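Local structure of GMP reductase (Trypanosoma brucei brucei, 6JIG) at residues K151-D154 with E155-V159; V371-G374 with N375-G379; V258-H262 with G263-L267. The protein probably converts GMP to IMP by NADPH-dependent reductive deamination, and binds guanine nucleotides both in its TIM-barrel active site and on its regulatory CBS domains. The protein carries 1 engineered substitution. One frame throughout, in Å; residues are numbered along the deposited sequence.

Contact 1 (K151-D154 with E155-V159); sequences KLAD and ESTTV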
loop_
_atom_site.group_PDB
_atom_site.type_symbol
_atom_site.label_atom_id
_atom_site.label_comp_id
_atom_site.label_asym_id
_atom_site.label_seq_id
_atom_site.Cartn_x
_atom_site.Cartn_y
_atom_site.Cartn_z
ATOM N N LYS A 151 -12.723 16.678 -54.832
ATOM C CA LYS A 151 -13.556 16.797 -53.641
ATOM C C LYS A 151 -15.045 16.704 -53.953
ATOM O O LYS A 151 -15.824 16.345 -53.067
ATOM C CB LYS A 151 -13.231 18.099 -52.892
ATOM C CG LYS A 151 -12.222 17.884 -51.751
ATOM C CD LYS A 151 -11.768 19.185 -51.104
ATOM N N LEU A 152 -15.457 16.990 -55.189
ATOM C CA LEU A 152 -16.862 16.907 -55.569
ATOM C C LEU A 152 -17.112 15.878 -56.664
ATOM O O LEU A 152 -18.197 15.871 -57.255
ATOM C CB LEU A 152 -17.383 18.278 -56.020
ATOM C CG LEU A 152 -17.282 19.458 -55.049
ATOM C CD1 LEU A 152 -17.705 20.758 -55.732
ATOM C CD2 LEU A 152 -18.113 19.213 -53.788
ATOM N N ALA A 153 -16.154 15.004 -56.941
ATOM C CA ALA A 153 -16.266 14.071 -58.051
ATOM C C ALA A 153 -16.990 12.798 -57.631
ATOM O O ALA A 153 -16.993 12.418 -56.458
ATOM C CB ALA A 153 -14.883 13.716 -58.597
ATOM N N ASP A 154 -17.619 12.150 -58.603
ATOM C CA ASP A 154 -18.120 10.799 -58.407
ATOM C C ASP A 154 -16.997 9.808 -58.683
ATOM O O ASP A 154 -16.094 10.075 -59.482
ATOM C CB ASP A 154 -19.315 10.506 -59.316
ATOM C CG ASP A 154 -20.406 11.554 -59.209
ATOM O OD1 ASP A 154 -20.937 11.766 -58.094
ATOM O OD2 ASP A 154 -20.741 12.163 -60.246
ATOM N N GLU A 155 -17.065 8.651 -58.015
ATOM C CA GLU A 155 -16.029 7.633 -58.157
ATOM C C GLU A 155 -15.763 7.260 -59.611
ATOM O O GLU A 155 -14.669 6.777 -59.929
ATOM C CB GLU A 155 -16.419 6.376 -57.371
ATOM C CG GLU A 155 -16.555 6.600 -55.870
ATOM C CD GLU A 155 -15.211 6.683 -55.165
ATOM O OE1 GLU A 155 -14.506 5.656 -55.114
ATOM O OE2 GLU A 155 -14.863 7.769 -54.649
ATOM N N SER A 156 -16.727 7.483 -60.499
ATOM C CA SER A 156 -16.618 7.075 -61.892
ATOM C C SER A 156 -16.055 8.163 -62.794
ATOM O O SER A 156 -15.736 7.876 -63.953
ATOM C CB SER A 156 -17.996 6.650 -62.418
ATOM O OG SER A 156 -18.931 7.718 -62.316
ATOM N N THR A 157 -15.940 9.393 -62.305
ATOM C CA THR A 157 -15.487 10.495 -63.143
ATOM C C THR A 157 -14.039 10.283 -63.565
ATOM O O THR A 157 -13.217 9.792 -62.789
ATOM C CB THR A 157 -15.633 11.815 -62.396
ATOM O OG1 THR A 157 -16.861 11.804 -61.660
ATOM C CG2 THR A 157 -15.638 12.979 -63.371
ATOM N N THR A 158 -13.728 10.649 -64.805
ATOM C CA THR A 158 -12.397 10.386 -65.323
ATOM C C THR A 158 -11.398 11.413 -64.807
ATOM O O THR A 158 -11.739 12.564 -64.515
ATOM C CB THR A 158 -12.381 10.381 -66.853
ATOM O OG1 THR A 158 -12.720 11.682 -67.347
ATOM C CG2 THR A 158 -13.358 9.348 -67.394
ATOM N N VAL A 159 -10.147 10.965 -64.697
ATOM C CA VAL A 159 -9.053 11.844 -64.292
ATOM C C VAL A 159 -8.952 13.041 -65.233
ATOM O O VAL A 159 -8.912 14.196 -64.798
ATOM C CB VAL A 159 -7.737 11.047 -64.244
ATOM C CG1 VAL A 159 -6.540 11.981 -64.285
ATOM C CG2 VAL A 159 -7.715 10.146 -63.008
#

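Contact 2 (V371-G374 with N375-G379); sequences VMLG and NMLAG. With 5GP (guanosine-5'-monophosphate), chain B.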
loop_
_atom_site.group_PDB
_atom_site.type_symbol
_atom_site.label_atom_id
_atom_site.label_comp_id
_atom_site.label_asym_id
_atom_site.label_seq_id
_atom_site.Cartn_x
_atom_site.Cartn_y
_atom_site.Cartn_z
ATOM N N VAL A 371 23.720 12.348 -27.861
ATOM C CA VAL A 371 23.133 11.346 -26.970
ATOM C C VAL A 371 22.136 10.519 -27.769
ATOM O O VAL A 371 21.505 11.014 -28.710
ATOM C CB VAL A 371 22.435 11.984 -25.748
ATOM C CG1 VAL A 371 23.449 12.735 -24.865
ATOM C CG2 VAL A 371 21.325 12.926 -26.192
ATOM N N MET A 372 22.000 9.249 -27.396
ATOM C CA MET A 372 20.995 8.371 -27.977
ATOM C C MET A 372 19.964 8.050 -26.908
ATOM O O MET A 372 20.330 7.650 -25.798
ATOM C CB MET A 372 21.614 7.084 -28.520
ATOM C CG MET A 372 20.562 6.115 -29.034
ATOM S SD MET A 372 21.240 4.677 -29.867
ATOM C CE MET A 372 21.335 5.292 -31.560
ATOM N N LEU A 373 18.688 8.214 -27.244
ATOM C CA LEU A 373 17.596 8.078 -26.289
ATOM C C LEU A 373 16.644 6.978 -26.721
ATOM O O LEU A 373 16.184 6.967 -27.868
ATOM C CB LEU A 373 16.810 9.378 -26.159
ATOM C CG LEU A 373 17.602 10.652 -25.894
ATOM C CD1 LEU A 373 16.631 11.813 -25.810
ATOM C CD2 LEU A 373 18.366 10.485 -24.586
ATOM N N GLY A 374 16.354 6.062 -25.800
ATOM C CA GLY A 374 15.301 5.088 -26.019
ATOM C C GLY A 374 14.084 5.454 -25.188
ATOM O O GLY A 374 13.096 5.993 -25.701
ATOM N N ASN A 375 14.180 5.201 -23.876
ATOM C CA ASN A 375 13.041 5.363 -22.975
ATOM C C ASN A 375 12.410 6.751 -23.056
ATOM O O ASN A 375 11.180 6.882 -23.054
ATOM C CB ASN A 375 13.490 5.064 -21.537
ATOM C CG ASN A 375 12.330 5.028 -20.557
ATOM O OD1 ASN A 375 11.220 4.611 -20.899
ATOM N ND2 ASN A 375 12.590 5.447 -19.324
ATOM N N MET A 376 13.228 7.806 -23.102
ATOM C CA MET A 376 12.655 9.151 -23.116
ATOM C C MET A 376 11.807 9.427 -24.360
ATOM O O MET A 376 10.942 10.305 -24.314
ATOM C CB MET A 376 13.767 10.189 -22.966
ATOM C CG MET A 376 14.411 10.147 -21.573
ATOM S SD MET A 376 15.919 11.143 -21.456
ATOM C CE MET A 376 15.103 12.705 -21.321
ATOM N N LEU A 377 12.007 8.691 -25.458
ATOM C CA LEU A 377 11.197 8.869 -26.663
ATOM C C LEU A 377 10.166 7.766 -26.870
ATOM O O LEU A 377 9.277 7.917 -27.723
ATOM C CB LEU A 377 12.093 8.946 -27.915
ATOM C CG LEU A 377 13.258 9.944 -27.854
ATOM C CD1 LEU A 377 14.133 9.839 -29.104
ATOM C CD2 LEU A 377 12.769 11.363 -27.664
ATOM N N ALA A 378 10.270 6.656 -26.143
ATOM C CA ALA A 378 9.268 5.608 -26.264
ATOM C C ALA A 378 7.923 6.137 -25.783
ATOM O O ALA A 378 7.851 7.058 -24.965
ATOM C CB ALA A 378 9.688 4.374 -25.464
ATOM N N GLY A 379 6.848 5.571 -26.324
ATOM C CA GLY A 379 5.521 6.012 -25.966
ATOM C C GLY A 379 5.102 7.337 -26.557
ATOM O O GLY A 379 3.999 7.813 -26.254
HETATM P P 5GP B . 17.517 4.154 -22.671
HETATM O O1P 5GP B . 17.990 4.129 -21.227
HETATM O O2P 5GP B . 16.178 3.477 -22.882
HETATM O O3P 5GP B . 17.644 5.500 -23.342
HETATM O "O5'" 5GP B . 18.637 3.272 -23.390
HETATM C "C5'" 5GP B . 18.495 2.774 -24.712
HETATM C "C4'" 5GP B . 19.720 1.982 -25.120
HETATM O "O4'" 5GP B . 19.734 0.716 -24.419
HETATM C "C3'" 5GP B . 19.801 1.568 -26.584
HETATM O "O3'" 5GP B . 20.213 2.622 -27.445
HETATM C "C2'" 5GP B . 20.760 0.365 -26.546
HETATM O "O2'" 5GP B . 22.124 0.767 -26.545
HETATM C "C1'" 5GP B . 20.476 -0.230 -25.165
HETATM N N9 5GP B . 19.691 -1.468 -25.235
HETATM C C8 5GP B . 18.510 -1.655 -25.845
HETATM N N7 5GP B . 18.132 -2.943 -25.636
HETATM C C5 5GP B . 19.083 -3.531 -24.871
HETATM C C6 5GP B . 19.243 -4.801 -24.334
HETATM O O6 5GP B . 18.365 -5.665 -24.532
HETATM N N1 5GP B . 20.339 -5.078 -23.609
HETATM C C2 5GP B . 21.285 -4.154 -23.388
HETATM N N2 5GP B . 22.375 -4.461 -22.650
HETATM N N3 5GP B . 21.155 -2.900 -23.884
HETATM C C4 5GP B . 20.064 -2.590 -24.623
#

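Contact 3 (V258-H262 with G263-L267); sequences VDIAH and GHSDL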
loop_
_atom_site.group_PDB
_atom_site.type_symbol
_atom_site.label_atom_id
_atom_site.label_comp_id
_atom_site.label_asym_id
_atom_site.label_seq_id
_atom_site.Cartn_x
_atom_site.Cartn_y
_atom_site.Cartn_z
ATOM N N VAL A 258 27.042 -0.015 -36.899
ATOM C CA VAL A 258 27.354 -1.377 -36.473
ATOM C C VAL A 258 27.061 -1.459 -34.985
ATOM O O VAL A 258 27.688 -0.755 -34.193
ATOM C CB VAL A 258 28.821 -1.729 -36.750
ATOM C CG1 VAL A 258 29.128 -3.120 -36.222
ATOM C CG2 VAL A 258 29.116 -1.628 -38.217
ATOM N N ASP A 259 26.126 -2.326 -34.596
ATOM C CA ASP A 259 25.606 -2.286 -33.230
ATOM C C ASP A 259 25.514 -3.699 -32.680
ATOM O O ASP A 259 24.645 -4.474 -33.092
ATOM C CB ASP A 259 24.243 -1.591 -33.175
ATOM C CG ASP A 259 23.842 -1.215 -31.748
ATOM O OD1 ASP A 259 24.553 -1.615 -30.801
ATOM O OD2 ASP A 259 22.819 -0.534 -31.560
ATOM N N ILE A 260 26.408 -4.026 -31.744
ATOM C CA ILE A 260 26.318 -5.255 -30.972
ATOM C C ILE A 260 26.652 -4.933 -29.520
ATOM O O ILE A 260 27.289 -3.923 -29.210
ATOM C CB ILE A 260 27.242 -6.373 -31.499
ATOM C CG1 ILE A 260 28.694 -5.914 -31.561
ATOM C CG2 ILE A 260 26.763 -6.880 -32.866
ATOM C CD1 ILE A 260 29.616 -7.085 -31.917
ATOM N N ALA A 261 26.184 -5.793 -28.620
ATOM C CA ALA A 261 26.325 -5.504 -27.192
ATOM C C ALA A 261 27.785 -5.289 -26.802
ATOM O O ALA A 261 28.105 -4.361 -26.050
ATOM C CB ALA A 261 25.712 -6.639 -26.368
ATOM N N HIS A 262 28.685 -6.127 -27.296
ATOM C CA HIS A 262 30.100 -6.043 -26.934
ATOM C C HIS A 262 30.893 -5.599 -28.168
ATOM O O HIS A 262 31.420 -6.419 -28.919
ATOM C CB HIS A 262 30.595 -7.387 -26.369
ATOM C CG HIS A 262 31.962 -7.317 -25.758
ATOM N ND1 HIS A 262 32.568 -6.125 -25.430
ATOM C CD2 HIS A 262 32.857 -8.291 -25.455
ATOM C CE1 HIS A 262 33.766 -6.366 -24.923
ATOM N NE2 HIS A 262 33.969 -7.669 -24.935
ATOM N N GLY A 263 30.985 -4.279 -28.359
ATOM C CA GLY A 263 31.659 -3.708 -29.518
ATOM C C GLY A 263 33.168 -3.855 -29.507
ATOM O O GLY A 263 33.794 -3.747 -30.561
ATOM N N HIS A 264 33.770 -4.115 -28.348
ATOM C CA HIS A 264 35.217 -4.362 -28.285
ATOM C C HIS A 264 35.514 -5.835 -28.572
ATOM O O HIS A 264 36.000 -6.590 -27.731
ATOM C CB HIS A 264 35.777 -3.949 -26.931
ATOM C CG HIS A 264 37.271 -3.824 -26.908
ATOM N ND1 HIS A 264 37.981 -3.586 -25.750
ATOM C CD2 HIS A 264 38.186 -3.897 -27.903
ATOM C CE1 HIS A 264 39.271 -3.523 -26.030
ATOM N NE2 HIS A 264 39.422 -3.715 -27.330
ATOM N N SER A 265 35.200 -6.244 -29.791
ATOM C CA SER A 265 35.349 -7.637 -30.169
ATOM C C SER A 265 35.806 -7.683 -31.613
ATOM O O SER A 265 35.558 -6.758 -32.388
ATOM C CB SER A 265 34.036 -8.400 -30.002
ATOM O OG SER A 265 33.051 -7.837 -30.855
ATOM N N ASP A 266 36.478 -8.778 -31.972
ATOM C CA ASP A 266 36.920 -8.928 -33.355
ATOM C C ASP A 266 35.743 -8.923 -34.320
ATOM O O ASP A 266 35.871 -8.430 -35.446
ATOM C CB ASP A 266 37.754 -10.201 -33.497
ATOM C CG ASP A 266 39.108 -10.069 -32.826
ATOM O OD1 ASP A 266 39.550 -8.922 -32.618
ATOM O OD2 ASP A 266 39.722 -11.096 -32.491
ATOM N N LEU A 267 34.589 -9.443 -33.891
ATOM C CA LEU A 267 33.404 -9.455 -34.744
ATOM C C LEU A 267 33.032 -8.047 -35.176
ATOM O O LEU A 267 32.711 -7.797 -36.351
ATOM C CB LEU A 267 32.227 -10.090 -34.004
ATOM C CG LEU A 267 32.207 -11.609 -33.814
ATOM C CD1 LEU A 267 30.839 -12.029 -33.322
ATOM C CD2 LEU A 267 32.548 -12.313 -35.103
HETATM O O HOH W 1 32.331 -3.459 -25.523
#

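Contact 1 (K151-D154 with E155-V159)
T157 lays its hydroxyl against D154, OG1 coming within 3.6 Å of the CB of D154 as the two side chains cross obliquely. The carbonyl of D154 is what fastens this overlap. Its O accepts the backbone N of T157 at 2.9 Å, in a bond with an N-H...O angle of 164°, and T157 OG1 donates a second hydrogen bond, also 2.9 Å, to that same D154 O. Both donors arrive from one face of the carbonyl plane, the amide well above it and the hydroxyl tilted less steeply. A chi1 of -40° puts OG1 of T157 beside its own backbone N and opposite the carbonyl carbon, where it can join the amide at the same oxygen. The methyl of A153 borders the hydroxyl more loosely, A153 CB being 4.1 Å from T157 OG1. A153 and T157 both also rest on L162 of helix 159-162. E155, S156 and the carboxylate of D154 lie at the protein surface, remote from the nucleotide sites. This is a type I beta turn from D154 to T157, its closing bond doubled by the threonine hydroxyl, in the loop that leads from strand 141-146 to helix 159-162 of the first CBS repeat.

Contact 2 (V371-G374 with N375-G379)
L373 packs across the turn against two side chains of the following loop. Its CB lies 4.0 Å from the CG of L377, while its CD2 branch reaches M376, 4.0 Å from the sulfur SD. With chi1 at -51°, L373 holds CG beside its backbone N, and L377 repeats that first torsion; the CD1 branch of L377 is brought close to the main-chain O of L373. M376 runs extended as far as SD and bends only at its last torsion, chi3 78°, meeting L373 by its sulfur. At the same turn G374 O accepts both L377 N and A378 N, the former from above the carbonyl plane and the latter within it. The amides of G374 and N375 both reach the phosphate of bound GMP: G374 N hydrogen-bonds to O3P at 2.8 Å and N375 N hydrogen-bonds to O2P, also at 2.8 Å. M372 brings SD to 3.3 Å from the ribose O3' of the nucleotide. S52 and S316 add hydroxyl bonds to the same ligand. The turn leaves the C-terminal end of strand 370-373, the eighth of the TIM barrel, where M372 packs on strand 348-351 and L377 on A51 of strand 49-51, and where L447 of helix 440-457 meets both L373 and M376.

Contact 3 (V258-H262 with G263-L267)
The ring of H262 lies alongside the CB of H264, with H262 CE1 3.7 Å from that carbon. The main-chain O of H264 stands over one face of the same imidazole, 3.6 Å from H262 CE1. In the plane of the ring, a water sits at the edge and joins H262 ND1 at 2.7 Å; the same water accepts a bond from H264 N at 3.2 Å, so it ties ring to backbone. Further along, S265 OG donates to H262 O at 2.9 Å, nearly along the C=O axis. CD1 of I260 lies 3.7 Å from S265 OG. Chi1 of S265, at 62°, sets OG between its backbone N and carbonyl carbon, where it also accepts a weak hydrogen bond from C268 N, capping the helix. H264 itself is the centre of an inverse gamma turn. Across the interface, Y457 and H24 of a neighbouring subunit meet the rings of H262 and H264 respectively. D259, I260 and A261 belong to the predicted NAD(+) site. The loop links barrel strand 255-259 to helix 266-277 within a beta-alpha-beta unit, V258 packing on I286 of the adjacent strand 285-291 and H264 against helix 294-302.

In the fold
Contacts 2 and 3 both follow strands of the same eight-stranded barrel, yet contact 2 is mostly buried, whereas contact 3 is partly so and faces another subunit. Their centres lie 22 Å apart, with nearest atoms about 6 Å from each other. Contact 1 is a surface turn in the CBS region, its centre 45 Å from that of contact 2 and 57 Å from that of contact 3. All three depend on a carbonyl receiving a donor from a few residues later. At the surface a threonine doubles a turn bond, in the core apolar packing lies beside amides that bind a phosphate, and at the subunit interface a serine caps a helix while a water joins a histidine ring to the backbone.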